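Local coordinates for protein PTS system fructose-like EIIB component 3 (Escherichia coli K12, PDB 4TN5) that takes part in the sugar phosphotransferase system, probably carrying a phosphoryl group on a cysteine from its EIIA partner to fructose as the sugar enters the cell, at residues 9-14 against 64-69; 18-23 against 85-90; 60-65 against 77-82. All blocks are in the same frame, centred on the assembly; numbering follows the deposited sequence.

Contact 1. Residues 9-14 against 64-69; sequences ACVSGV and TDIELA
Ala9 and Ile66 meet where two neighbouring parallel strands give way to loops. The Ile66 side chain reaches back over residues 9-11. At its CB the chain forks: CG2 runs into Val11 CG1 at 3.4 Å, tighter than usual van der Waals contact, while CG1 takes the place between backbone N and carbonyl carbon, a torsion (chi1 69°) that directs it to Ala9, 3.7 Å from its CB. The tip, CD1, stays beside that methyl at 3.8 Å. Leu68 CD2 reaches the same Ala9 CB at 3.6 Å, and Thr64 OG1 is nearer still at 3.4 Å. This hydroxyl is also the brace of its own turn: it donates to Ile66 O over 2.9 Å, approaching from above the carbonyl plane. With a valine in place of Thr64, the Ile66 carbonyl would probably lose its hydroxyl donor, and the turn that presents Ile66 to Ala9 would be less firmly fixed. Beyond, Asp65 OD1 accepts a hydrogen bond from Ile84 N at the start of helix 84-89. Cys10, the inferred phosphocysteine, directly follows Ala9, an arrangement typical of the IIB active-site loop between the first strand and the first helix, at the carboxyl ends of parallel strands.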
ATOM      1  N   ALA A   9      10.399   2.780  14.939  1.00 39.60           N
ATOM      2  CA  ALA A   9       9.678   2.370  16.137  1.00 48.08           C
ATOM      3  C   ALA A   9      10.127   1.024  16.690  1.00 57.06           C
ATOM      4  O   ALA A   9      10.316   0.059  15.950  1.00 54.70           O
ATOM      5  CB  ALA A   9       8.182   2.361  15.877  1.00 51.60           C
ATOM      6  N   CYS A  10      10.284   0.974  18.007  1.00 62.08           N
ATOM      7  CA  CYS A  10      10.626  -0.258  18.704  1.00 69.23           C
ATOM      8  C   CYS A  10      10.090  -0.237  20.126  1.00 76.77           C
ATOM      9  O   CYS A  10      10.274   0.747  20.839  1.00 75.66           O
ATOM     10  CB  CYS A  10      12.139  -0.443  18.759  1.00 72.88           C
ATOM     11  SG  CYS A  10      12.621  -1.776  19.875  1.00130.68           S
ATOM     12  N   VAL A  11       9.432  -1.316  20.545  1.00 89.92           N
ATOM     13  CA  VAL A  11       8.983  -1.417  21.929  1.00 94.68           C
ATOM     14  C   VAL A  11      10.146  -1.507  22.903  1.00 97.77           C
ATOM     15  O   VAL A  11      10.105  -0.918  23.981  1.00 98.71           O
ATOM     16  CB  VAL A  11       8.044  -2.627  22.186  1.00 89.01           C
ATOM     17  CG1 VAL A  11       6.700  -2.410  21.539  1.00 91.15           C
ATOM     18  CG2 VAL A  11       8.684  -3.940  21.708  1.00 89.26           C
ATOM     19  N   SER A  12      11.186  -2.247  22.531  1.00101.12           N
ATOM     20  CA  SER A  12      12.243  -2.540  23.487  1.00111.25           C
ATOM     21  C   SER A  12      13.221  -1.384  23.606  1.00119.93           C
ATOM     22  O   SER A  12      14.376  -1.462  23.181  1.00110.45           O
ATOM     23  CB  SER A  12      12.962  -3.862  23.181  1.00112.64           C
ATOM     24  OG  SER A  12      14.061  -3.647  22.330  1.00114.25           O
ATOM     25  N   GLY A  13      12.715  -0.307  24.193  1.00 86.68           N
ATOM     26  CA  GLY A  13      13.537   0.786  24.655  1.00 98.02           C
ATOM     27  C   GLY A  13      14.041   1.751  23.609  1.00 96.31           C
ATOM     28  O   GLY A  13      13.667   1.723  22.435  1.00 84.59           O
ATOM     29  N   VAL A  14      14.924   2.642  24.049  1.00 93.18           N
ATOM     30  CA  VAL A  14      15.506   3.644  23.165  1.00 96.75           C
ATOM     31  C   VAL A  14      16.845   3.289  22.521  1.00 93.57           C
ATOM     32  O   VAL A  14      17.647   4.167  22.205  1.00 93.63           O
ATOM     33  CB  VAL A  14      15.558   5.029  23.839  1.00 93.14           C
ATOM     34  CG1 VAL A  14      14.151   5.532  24.123  1.00 92.35           C
ATOM     35  CG2 VAL A  14      16.377   4.965  25.119  1.00 99.48           C
ATOM     36  N   THR A  64       9.467  -0.028  11.275  1.00 53.25           N
ATOM     37  CA  THR A  64       8.789  -0.406  12.508  1.00 69.31           C
ATOM     38  C   THR A  64       8.420  -1.882  12.597  1.00 79.82           C
ATOM     39  O   THR A  64       8.060  -2.515  11.604  1.00 82.77           O
ATOM     40  CB  THR A  64       7.513   0.432  12.720  1.00 73.62           C
ATOM     41  OG1 THR A  64       6.841  -0.005  13.908  1.00 69.23           O
ATOM     42  CG2 THR A  64       6.574   0.294  11.529  1.00 74.38           C
ATOM     43  N   ASP A  65       8.517  -2.419  13.808  1.00 92.15           N
ATOM     44  CA  ASP A  65       8.010  -3.747  14.105  1.00105.40           C
ATOM     45  C   ASP A  65       6.569  -3.585  14.556  1.00110.92           C
ATOM     46  O   ASP A  65       5.702  -4.397  14.235  1.00121.54           O
ATOM     47  CB  ASP A  65       8.815  -4.378  15.242  1.00117.35           C
ATOM     48  CG  ASP A  65      10.309  -4.349  14.991  1.00121.08           C
ATOM     49  OD1 ASP A  65      10.723  -4.527  13.827  1.00119.38           O
ATOM     50  OD2 ASP A  65      11.069  -4.143  15.960  1.00128.87           O
ATOM     51  N   ILE A  66       6.324  -2.505  15.292  1.00 89.38           N
ATOM     52  CA  ILE A  66       5.069  -2.311  16.007  1.00 89.55           C
ATOM     53  C   ILE A  66       4.033  -1.496  15.244  1.00 85.40           C
ATOM     54  O   ILE A  66       4.208  -1.175  14.069  1.00 80.93           O
ATOM     55  CB  ILE A  66       5.322  -1.624  17.355  1.00 84.02           C
ATOM     56  CG1 ILE A  66       5.768  -0.175  17.137  1.00 76.36           C
ATOM     57  CG2 ILE A  66       6.373  -2.385  18.127  1.00 85.88           C
ATOM     58  CD1 ILE A  66       5.894   0.627  18.410  1.00 75.64           C
ATOM     59  N   GLU A  67       2.950  -1.169  15.940  1.00 97.24           N
ATOM     60  CA  GLU A  67       1.869  -0.370  15.387  1.00 96.55           C
ATOM     61  C   GLU A  67       2.157   1.101  15.652  1.00 83.01           C
ATOM     62  O   GLU A  67       2.207   1.531  16.804  1.00 86.47           O
ATOM     63  CB  GLU A  67       0.551  -0.769  16.048  1.00100.38           C
ATOM     64  CG  GLU A  67       0.248  -2.257  15.965  1.00104.04           C
ATOM     65  CD  GLU A  67      -1.144  -2.597  16.453  1.00104.37           C
ATOM     66  OE1 GLU A  67      -2.078  -1.818  16.174  1.00107.79           O
ATOM     67  OE2 GLU A  67      -1.303  -3.644  17.119  1.00109.11           O
ATOM     68  N   LEU A  68       2.355   1.868  14.585  1.00 58.02           N
ATOM     69  CA  LEU A  68       2.676   3.285  14.714  1.00 50.28           C
ATOM     70  C   LEU A  68       1.500   4.103  15.224  1.00 56.30           C
ATOM     71  O   LEU A  68       0.372   3.943  14.758  1.00 61.09           O
ATOM     72  CB  LEU A  68       3.128   3.866  13.372  1.00 48.90           C
ATOM     73  CG  LEU A  68       4.369   3.282  12.701  1.00 43.00           C
ATOM     74  CD1 LEU A  68       4.677   4.044  11.422  1.00 40.68           C
ATOM     75  CD2 LEU A  68       5.544   3.327  13.654  1.00 44.27           C
ATOM     76  N   ALA A  69       1.771   4.981  16.181  1.00 54.88           N
ATOM     77  CA  ALA A  69       0.812   6.009  16.539  1.00 52.93           C
ATOM     78  C   ALA A  69       0.770   6.971  15.365  1.00 60.09           C
ATOM     79  O   ALA A  69       1.812   7.353  14.832  1.00 54.33           O
ATOM     80  CB  ALA A  69       1.243   6.727  17.801  1.00 48.03           C
TER

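Contact 2. Residues 18-23 against 85-90; sequences YMAAER and YAFLRE
Arg23 NH2 is hemmed in by Leu88, which offers it both a polar and an apolar neighbour. The atom is placed 2.5 Å from Leu88 O, a separation so short that its exact value is doubtful, and 3.3 Å from Leu88 CD2. Leu88 CA lies at the edge of the guanidinium, in its plane, and Phe87 O is near that plane as well. The arginine arrives there by a bent route: its CG is anti to the backbone N, but the chain then turns at chi2 (124°, off the staggered positions) and again at chi3, bringing the planar end across to the other helix, where the side chain also touches Pro91.

Phe87 extends the opposite way. Its ring enters obliquely beside helix 18-30, with CE2 3.4 Å from Ala20 O and 3.9 Å from Arg23 CB, and Ala20 CB is 4.4 Å from Phe87 CD2. The Arg23 and Phe87 side chains thus slide past one another. Their flat groups are inclined by 29°, but the ring meets the aliphatic root of the arginine, CB and CG, while the charge lies further out along Leu88. Leu24 and Leu27, farther along helix 18-30, also touch the aromatic ring. Leu88 CD2 fills in near the small Ala20, 4.2 Å from its CA.

The two helical segments approach to 10.1 Å between axes and cross at 46°. The chemistry is therefore divided: Ala20 and the Phe87 ring, with Leu88 CD2 beside them, join the helices mainly by apolar contact, whereas farther out a cationic group is set against backbone carbonyls near the C-terminal end of helix 84-89, where the partial negative charge of the helix end would probably attract it.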
ATOM      1  N   TYR A  18      17.186   4.438  17.811  1.00 58.03           N
ATOM      2  CA  TYR A  18      18.074   5.532  17.416  1.00 50.73           C
ATOM      3  C   TYR A  18      19.159   5.165  16.415  1.00 44.46           C
ATOM      4  O   TYR A  18      19.580   6.011  15.629  1.00 47.78           O
ATOM      5  CB  TYR A  18      18.688   6.232  18.622  1.00 66.91           C
ATOM      6  CG  TYR A  18      17.670   6.933  19.476  1.00 76.27           C
ATOM      7  CD1 TYR A  18      16.476   7.386  18.929  1.00 80.05           C
ATOM      8  CD2 TYR A  18      17.919   7.184  20.816  1.00 79.81           C
ATOM      9  CE1 TYR A  18      15.550   8.033  19.699  1.00 85.36           C
ATOM     10  CE2 TYR A  18      16.998   7.836  21.597  1.00 83.75           C
ATOM     11  CZ  TYR A  18      15.816   8.263  21.031  1.00 92.72           C
ATOM     12  OH  TYR A  18      14.884   8.916  21.796  1.00101.25           O
HETATM   13  N   MSE A  19      19.623   3.922  16.444  1.00 46.60           N
HETATM   14  CA  MSE A  19      20.609   3.487  15.463  1.00 58.03           C
HETATM   15  C   MSE A  19      19.946   3.350  14.096  1.00 58.08           C
HETATM   16  O   MSE A  19      20.592   3.526  13.062  1.00 57.90           O
HETATM   17  CB  MSE A  19      21.282   2.180  15.884  1.00 68.30           C
HETATM   18  CG  MSE A  19      22.082   2.268  17.169  1.00 88.53           C
HETATM   19 SE   MSE A  19      23.599   3.480  17.017  1.00119.93          SE
HETATM   20  CE  MSE A  19      24.310   3.292  18.822  1.00103.37           C
ATOM     21  N   ALA A  20      18.652   3.042  14.099  1.00 36.38           N
ATOM     22  CA  ALA A  20      17.882   2.987  12.864  1.00 40.60           C
ATOM     23  C   ALA A  20      17.775   4.387  12.276  1.00 38.35           C
ATOM     24  O   ALA A  20      17.989   4.588  11.080  1.00 46.53           O
ATOM     25  CB  ALA A  20      16.501   2.408  13.124  1.00 38.03           C
ATOM     26  N   ALA A  21      17.446   5.351  13.130  1.00 37.88           N
ATOM     27  CA  ALA A  21      17.378   6.749  12.729  1.00 37.85           C
ATOM     28  C   ALA A  21      18.763   7.237  12.328  1.00 47.21           C
ATOM     29  O   ALA A  21      18.911   8.006  11.379  1.00 48.71           O
ATOM     30  CB  ALA A  21      16.825   7.597  13.862  1.00 38.64           C
ATOM     31  N   GLU A  22      19.773   6.779  13.061  1.00 58.60           N
ATOM     32  CA  GLU A  22      21.161   7.134  12.790  1.00 46.45           C
ATOM     33  C   GLU A  22      21.583   6.730  11.385  1.00 27.63           C
ATOM     34  O   GLU A  22      22.045   7.562  10.604  1.00 30.90           O
ATOM     35  CB  GLU A  22      22.088   6.474  13.812  1.00 63.95           C
ATOM     36  CG  GLU A  22      23.570   6.777  13.628  1.00 70.99           C
ATOM     37  CD  GLU A  22      23.925   8.230  13.883  1.00 82.44           C
ATOM     38  OE1 GLU A  22      23.085   8.971  14.437  1.00 85.86           O
ATOM     39  OE2 GLU A  22      25.055   8.629  13.538  1.00 87.53           O
ATOM     40  N   ARG A  23      21.423   5.447  11.074  1.00 26.63           N
ATOM     41  CA  ARG A  23      21.835   4.918   9.782  1.00 39.54           C
ATOM     42  C   ARG A  23      21.107   5.620   8.643  1.00 41.14           C
ATOM     43  O   ARG A  23      21.700   5.909   7.611  1.00 44.55           O
ATOM     44  CB  ARG A  23      21.609   3.404   9.712  1.00 41.10           C
ATOM     45  CG  ARG A  23      22.163   2.760   8.448  1.00 53.75           C
ATOM     46  CD  ARG A  23      23.132   1.628   8.769  1.00 64.70           C
ATOM     47  NE  ARG A  23      22.453   0.390   9.146  1.00 72.34           N
ATOM     48  CZ  ARG A  23      22.919  -0.477  10.042  1.00 80.67           C
ATOM     49  NH1 ARG A  23      24.057  -0.244  10.671  1.00 85.14           N
ATOM     50  NH2 ARG A  23      22.243  -1.580  10.315  1.00 88.35           N
ATOM     51  N   TYR A  85      14.787  -4.613  12.450  1.00 79.71           N
ATOM     52  CA  TYR A  85      15.903  -5.529  12.260  1.00 94.98           C
ATOM     53  C   TYR A  85      16.132  -5.879  10.778  1.00 89.85           C
ATOM     54  O   TYR A  85      17.200  -6.343  10.396  1.00 91.27           O
ATOM     55  CB  TYR A  85      15.735  -6.730  13.173  1.00 97.20           C
ATOM     56  CG  TYR A  85      15.296  -6.464  14.567  1.00 97.38           C
ATOM     57  CD1 TYR A  85      15.803  -5.406  15.324  1.00 95.16           C
ATOM     58  CD2 TYR A  85      14.284  -7.215  15.104  1.00 97.33           C
ATOM     59  CE1 TYR A  85      15.333  -5.179  16.603  1.00 90.80           C
ATOM     60  CE2 TYR A  85      13.832  -6.968  16.356  1.00 93.57           C
ATOM     61  CZ  TYR A  85      14.353  -5.973  17.102  1.00 95.54           C
ATOM     62  OH  TYR A  85      13.855  -5.792  18.358  1.00 92.34           O
ATOM     63  N   ALA A  86      15.130  -5.619   9.943  1.00 69.41           N
ATOM     64  CA  ALA A  86      15.289  -5.718   8.489  1.00 61.18           C
ATOM     65  C   ALA A  86      16.057  -4.545   7.872  1.00 56.64           C
ATOM     66  O   ALA A  86      16.918  -4.737   7.008  1.00 59.09           O
ATOM     67  CB  ALA A  86      13.946  -5.869   7.816  1.00 61.77           C
ATOM     68  N   PHE A  87      15.733  -3.330   8.301  1.00 56.29           N
ATOM     69  CA  PHE A  87      16.451  -2.145   7.845  1.00 52.85           C
ATOM     70  C   PHE A  87      17.892  -2.218   8.316  1.00 59.38           C
ATOM     71  O   PHE A  87      18.816  -1.798   7.614  1.00 49.49           O
ATOM     72  CB  PHE A  87      15.792  -0.879   8.389  1.00 42.97           C
ATOM     73  CG  PHE A  87      16.550   0.378   8.079  1.00 43.06           C
ATOM     74  CD1 PHE A  87      16.454   0.967   6.831  1.00 36.52           C
ATOM     75  CD2 PHE A  87      17.356   0.971   9.037  1.00 42.28           C
ATOM     76  CE1 PHE A  87      17.149   2.122   6.542  1.00 36.58           C
ATOM     77  CE2 PHE A  87      18.053   2.128   8.752  1.00 32.77           C
ATOM     78  CZ  PHE A  87      17.949   2.703   7.503  1.00 31.79           C
ATOM     79  N   LEU A  88      18.077  -2.763   9.512  1.00 66.19           N
ATOM     80  CA  LEU A  88      19.412  -2.895  10.069  1.00 70.62           C
ATOM     81  C   LEU A  88      20.301  -3.887   9.317  1.00 80.36           C
ATOM     82  O   LEU A  88      21.434  -3.545   8.961  1.00 89.21           O
ATOM     83  CB  LEU A  88      19.377  -3.215  11.566  1.00 67.88           C
ATOM     84  CG  LEU A  88      18.911  -2.089  12.491  1.00 62.66           C
ATOM     85  CD1 LEU A  88      19.172  -2.462  13.943  1.00 59.00           C
ATOM     86  CD2 LEU A  88      19.601  -0.781  12.136  1.00 56.03           C
ATOM     87  N   ARG A  89      19.797  -5.095   9.052  1.00 80.91           N
ATOM     88  CA  ARG A  89      20.666  -6.148   8.515  1.00 93.76           C
ATOM     89  C   ARG A  89      21.173  -5.685   7.165  1.00 92.06           C
ATOM     90  O   ARG A  89      22.367  -5.732   6.900  1.00 98.49           O
ATOM     91  CB  ARG A  89      20.000  -7.519   8.460  1.00 95.92           C
ATOM     92  CG  ARG A  89      19.141  -7.852   7.264  1.00 90.75           C
ATOM     93  CD  ARG A  89      18.557  -9.202   7.586  1.00 93.08           C
ATOM     94  NE  ARG A  89      17.626  -9.109   8.724  1.00 93.14           N
ATOM     95  CZ  ARG A  89      16.328  -8.849   8.585  1.00 94.87           C
ATOM     96  NH1 ARG A  89      15.824  -8.678   7.379  1.00 91.67           N
ATOM     97  NH2 ARG A  89      15.522  -8.790   9.628  1.00 90.72           N
ATOM     98  N   GLU A  90      20.264  -5.239   6.308  1.00 79.56           N
ATOM     99  CA  GLU A  90      20.673  -4.705   5.019  1.00 83.43           C
ATOM    100  C   GLU A  90      19.836  -3.530   4.525  1.00 76.14           C
ATOM    101  O   GLU A  90      18.714  -3.705   4.034  1.00 71.82           O
ATOM    102  CB  GLU A  90      20.651  -5.841   3.994  1.00 96.45           C
ATOM    103  CG  GLU A  90      21.272  -5.437   2.662  1.00103.45           C
ATOM    104  CD  GLU A  90      21.345  -6.579   1.673  1.00113.36           C
ATOM    105  OE1 GLU A  90      20.284  -7.131   1.321  1.00118.93           O
ATOM    106  OE2 GLU A  90      22.469  -6.928   1.251  1.00115.39           O
TER

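Contact 3. Residues 60-65 against 77-82; sequences ALLITD and CRYVQC
Neighbouring parallel strands, 59-64 and 79-82, the second lying next to the edge strand 108-111, come together here, pairing Ala60 with Tyr79 and running on through Leu61-Val80 and Leu62-Gln81 to Ile63-Cys82. Five backbone hydrogen bonds stitch them. Leu62 uses both of its polar backbone atoms: its N donates to Val80 O over 2.8 Å in an almost straight bond (178°), and its O accepts from Cys82 N at 2.8 Å. At the carboxyl end Thr64 N reaches Cys82 O at 2.7 Å.

On one face, Leu62 CD1 sits over the Tyr79 ring in a CH-pi contact, 4.0 Å from the centroid and displaced toward the CD1-CE1 rim. Tyr79 CG lies between backbone N and carbonyl carbon (chi1 72°), a torsion that places the ring across the leucine; His109 meets the ring too, and a bound nickel ion is about 4 Å from the side chain. Gln81 CG follows, 3.9 Å from Leu62 CB. On the opposite face, Leu61 CD1 packs 3.8 Å from Val80 CB, while Phe87 touches both Ile63 and Cys82. Such a buried parallel pair, covered on its Leu61-Val80 face by helices 84-89 and 92-103, is typical of the open alpha/beta sheet of IIB domains.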
ATOM      1  N   ALA A  60       7.542   8.544   2.254  1.00 25.09           N
ATOM      2  CA  ALA A  60       7.768   8.263   3.665  1.00 32.58           C
ATOM      3  C   ALA A  60       8.449   6.910   3.841  1.00 29.06           C
ATOM      4  O   ALA A  60       8.280   6.009   3.022  1.00 33.72           O
ATOM      5  CB  ALA A  60       6.454   8.301   4.430  1.00 26.11           C
ATOM      6  N   LEU A  61       9.234   6.772   4.902  1.00 37.73           N
ATOM      7  CA  LEU A  61       9.834   5.486   5.231  1.00 27.69           C
ATOM      8  C   LEU A  61       9.413   5.061   6.629  1.00 33.50           C
ATOM      9  O   LEU A  61       9.661   5.767   7.607  1.00 37.60           O
ATOM     10  CB  LEU A  61      11.358   5.543   5.122  1.00 29.50           C
ATOM     11  CG  LEU A  61      12.082   4.223   5.401  1.00 39.51           C
ATOM     12  CD1 LEU A  61      11.519   3.108   4.537  1.00 43.10           C
ATOM     13  CD2 LEU A  61      13.578   4.369   5.173  1.00 31.60           C
ATOM     14  N   LEU A  62       8.765   3.906   6.720  1.00 32.57           N
ATOM     15  CA  LEU A  62       8.261   3.420   7.995  1.00 28.12           C
ATOM     16  C   LEU A  62       9.056   2.214   8.472  1.00 43.76           C
ATOM     17  O   LEU A  62       8.817   1.085   8.044  1.00 48.36           O
ATOM     18  CB  LEU A  62       6.773   3.083   7.885  1.00 38.72           C
ATOM     19  CG  LEU A  62       5.915   4.218   7.320  1.00 45.95           C
ATOM     20  CD1 LEU A  62       4.451   3.813   7.255  1.00 46.56           C
ATOM     21  CD2 LEU A  62       6.091   5.491   8.137  1.00 37.79           C
ATOM     22  N   ILE A  63      10.011   2.470   9.357  1.00 50.92           N
ATOM     23  CA  ILE A  63      10.855   1.422   9.908  1.00 48.55           C
ATOM     24  C   ILE A  63      10.309   1.000  11.264  1.00 49.60           C
ATOM     25  O   ILE A  63      10.643   1.594  12.287  1.00 55.52           O
ATOM     26  CB  ILE A  63      12.298   1.917  10.084  1.00 51.30           C
ATOM     27  CG1 ILE A  63      12.738   2.712   8.852  1.00 52.89           C
ATOM     28  CG2 ILE A  63      13.233   0.750  10.354  1.00 56.67           C
ATOM     29  CD1 ILE A  63      14.103   3.345   8.987  1.00 49.41           C
ATOM     30  N   THR A  64       9.467  -0.028  11.275  1.00 53.25           N
ATOM     31  CA  THR A  64       8.789  -0.406  12.508  1.00 69.31           C
ATOM     32  C   THR A  64       8.420  -1.882  12.597  1.00 79.82           C
ATOM     33  O   THR A  64       8.060  -2.515  11.604  1.00 82.77           O
ATOM     34  CB  THR A  64       7.513   0.432  12.720  1.00 73.62           C
ATOM     35  OG1 THR A  64       6.841  -0.005  13.908  1.00 69.23           O
ATOM     36  CG2 THR A  64       6.574   0.294  11.529  1.00 74.38           C
ATOM     37  N   ASP A  65       8.517  -2.419  13.808  1.00 92.15           N
ATOM     38  CA  ASP A  65       8.010  -3.747  14.105  1.00105.40           C
ATOM     39  C   ASP A  65       6.569  -3.585  14.556  1.00110.92           C
ATOM     40  O   ASP A  65       5.702  -4.397  14.235  1.00121.54           O
ATOM     41  CB  ASP A  65       8.815  -4.378  15.242  1.00117.35           C
ATOM     42  CG  ASP A  65      10.309  -4.349  14.991  1.00121.08           C
ATOM     43  OD1 ASP A  65      10.723  -4.527  13.827  1.00119.38           O
ATOM     44  OD2 ASP A  65      11.069  -4.143  15.960  1.00128.87           O
ATOM     45  N   CYS A  77       0.332   8.941   1.345  1.00 43.46           N
ATOM     46  CA  CYS A  77       1.725   9.142   0.980  1.00 40.32           C
ATOM     47  C   CYS A  77       2.267   7.941   0.222  1.00 31.73           C
ATOM     48  O   CYS A  77       1.843   6.808   0.448  1.00 40.96           O
ATOM     49  CB  CYS A  77       2.580   9.375   2.229  1.00 50.82           C
ATOM     50  SG  CYS A  77       1.932  10.611   3.374  1.00118.94           S
ATOM     51  N   ARG A  78       3.196   8.195  -0.690  1.00 29.41           N
ATOM     52  CA  ARG A  78       4.030   7.133  -1.215  1.00 37.36           C
ATOM     53  C   ARG A  78       4.899   6.713  -0.047  1.00 42.90           C
ATOM     54  O   ARG A  78       5.533   7.562   0.578  1.00 45.47           O
ATOM     55  CB  ARG A  78       4.937   7.667  -2.317  1.00 40.20           C
ATOM     56  CG  ARG A  78       4.235   8.202  -3.543  1.00 48.05           C
ATOM     57  CD  ARG A  78       5.251   8.866  -4.454  1.00 55.79           C
ATOM     58  NE  ARG A  78       4.721   9.119  -5.786  1.00 66.73           N
ATOM     59  CZ  ARG A  78       4.845   8.277  -6.804  1.00 79.27           C
ATOM     60  NH1 ARG A  78       5.474   7.121  -6.638  1.00 88.87           N
ATOM     61  NH2 ARG A  78       4.332   8.582  -7.986  1.00 82.09           N
ATOM     62  N   TYR A  79       4.930   5.425   0.275  1.00 41.30           N
ATOM     63  CA  TYR A  79       5.820   4.988   1.344  1.00 38.03           C
ATOM     64  C   TYR A  79       6.317   3.549   1.258  1.00 45.17           C
ATOM     65  O   TYR A  79       5.712   2.695   0.610  1.00 44.07           O
ATOM     66  CB  TYR A  79       5.231   5.285   2.735  1.00 38.90           C
ATOM     67  CG  TYR A  79       4.063   4.424   3.169  1.00 38.95           C
ATOM     68  CD1 TYR A  79       4.265   3.152   3.689  1.00 47.97           C
ATOM     69  CD2 TYR A  79       2.761   4.902   3.100  1.00 46.76           C
ATOM     70  CE1 TYR A  79       3.203   2.369   4.101  1.00 41.97           C
ATOM     71  CE2 TYR A  79       1.692   4.127   3.512  1.00 46.81           C
ATOM     72  CZ  TYR A  79       1.920   2.861   4.011  1.00 45.75           C
ATOM     73  OH  TYR A  79       0.860   2.087   4.421  1.00 47.77           O
ATOM     74  N   VAL A  80       7.444   3.312   1.918  1.00 33.06           N
ATOM     75  CA  VAL A  80       7.998   1.981   2.086  1.00 34.52           C
ATOM     76  C   VAL A  80       7.961   1.643   3.568  1.00 36.74           C
ATOM     77  O   VAL A  80       8.365   2.451   4.403  1.00 47.72           O
ATOM     78  CB  VAL A  80       9.457   1.915   1.602  1.00 34.05           C
ATOM     79  CG1 VAL A  80      10.033   0.525   1.826  1.00 28.78           C
ATOM     80  CG2 VAL A  80       9.546   2.303   0.139  1.00 29.65           C
ATOM     81  N   GLN A  81       7.462   0.458   3.898  1.00 43.89           N
ATOM     82  CA  GLN A  81       7.424   0.024   5.287  1.00 45.31           C
ATOM     83  C   GLN A  81       8.210  -1.265   5.487  1.00 50.35           C
ATOM     84  O   GLN A  81       8.118  -2.193   4.684  1.00 53.00           O
ATOM     85  CB  GLN A  81       5.981  -0.155   5.766  1.00 43.80           C
ATOM     86  CG  GLN A  81       5.870  -0.639   7.205  1.00 62.68           C
ATOM     87  CD  GLN A  81       4.460  -0.547   7.750  1.00 78.88           C
ATOM     88  OE1 GLN A  81       3.632   0.209   7.241  1.00 88.35           O
ATOM     89  NE2 GLN A  81       4.177  -1.319   8.793  1.00 83.38           N
ATOM     90  N   CYS A  82       8.990  -1.310   6.563  1.00 42.40           N
ATOM     91  CA  CYS A  82       9.750  -2.502   6.912  1.00 49.41           C
ATOM     92  C   CYS A  82      10.009  -2.536   8.411  1.00 44.55           C
ATOM     93  O   CYS A  82       9.862  -1.526   9.099  1.00 50.06           O
ATOM     94  CB  CYS A  82      11.076  -2.536   6.151  1.00 47.37           C
ATOM     95  SG  CYS A  82      12.230  -1.223   6.604  1.00 64.35           S
TER

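The three contacts form a triangle, their centres about 13 Å from one another, within one alpha/beta domain. Contacts 1 and 3 share Thr64 and Asp65: strand 59-64 runs from the sheet core of contact 3 into the loop of contact 1, and Ala9 N probably bonds to Ile63 O (2.9 Å) at the junction. Strand 79-82 leads directly to helix 84-89, which carries half of contact 2; Tyr85 CZ packs 3.9 Å from Asp65 OD2, joining this helix to the loop of contact 1. Along the chain the segments of contacts 1 and 2 alternate, and contact 3 is nested within the span closed by contact 2. Sheet, helices and the Cys10 loop are thereby tied into one compact unit.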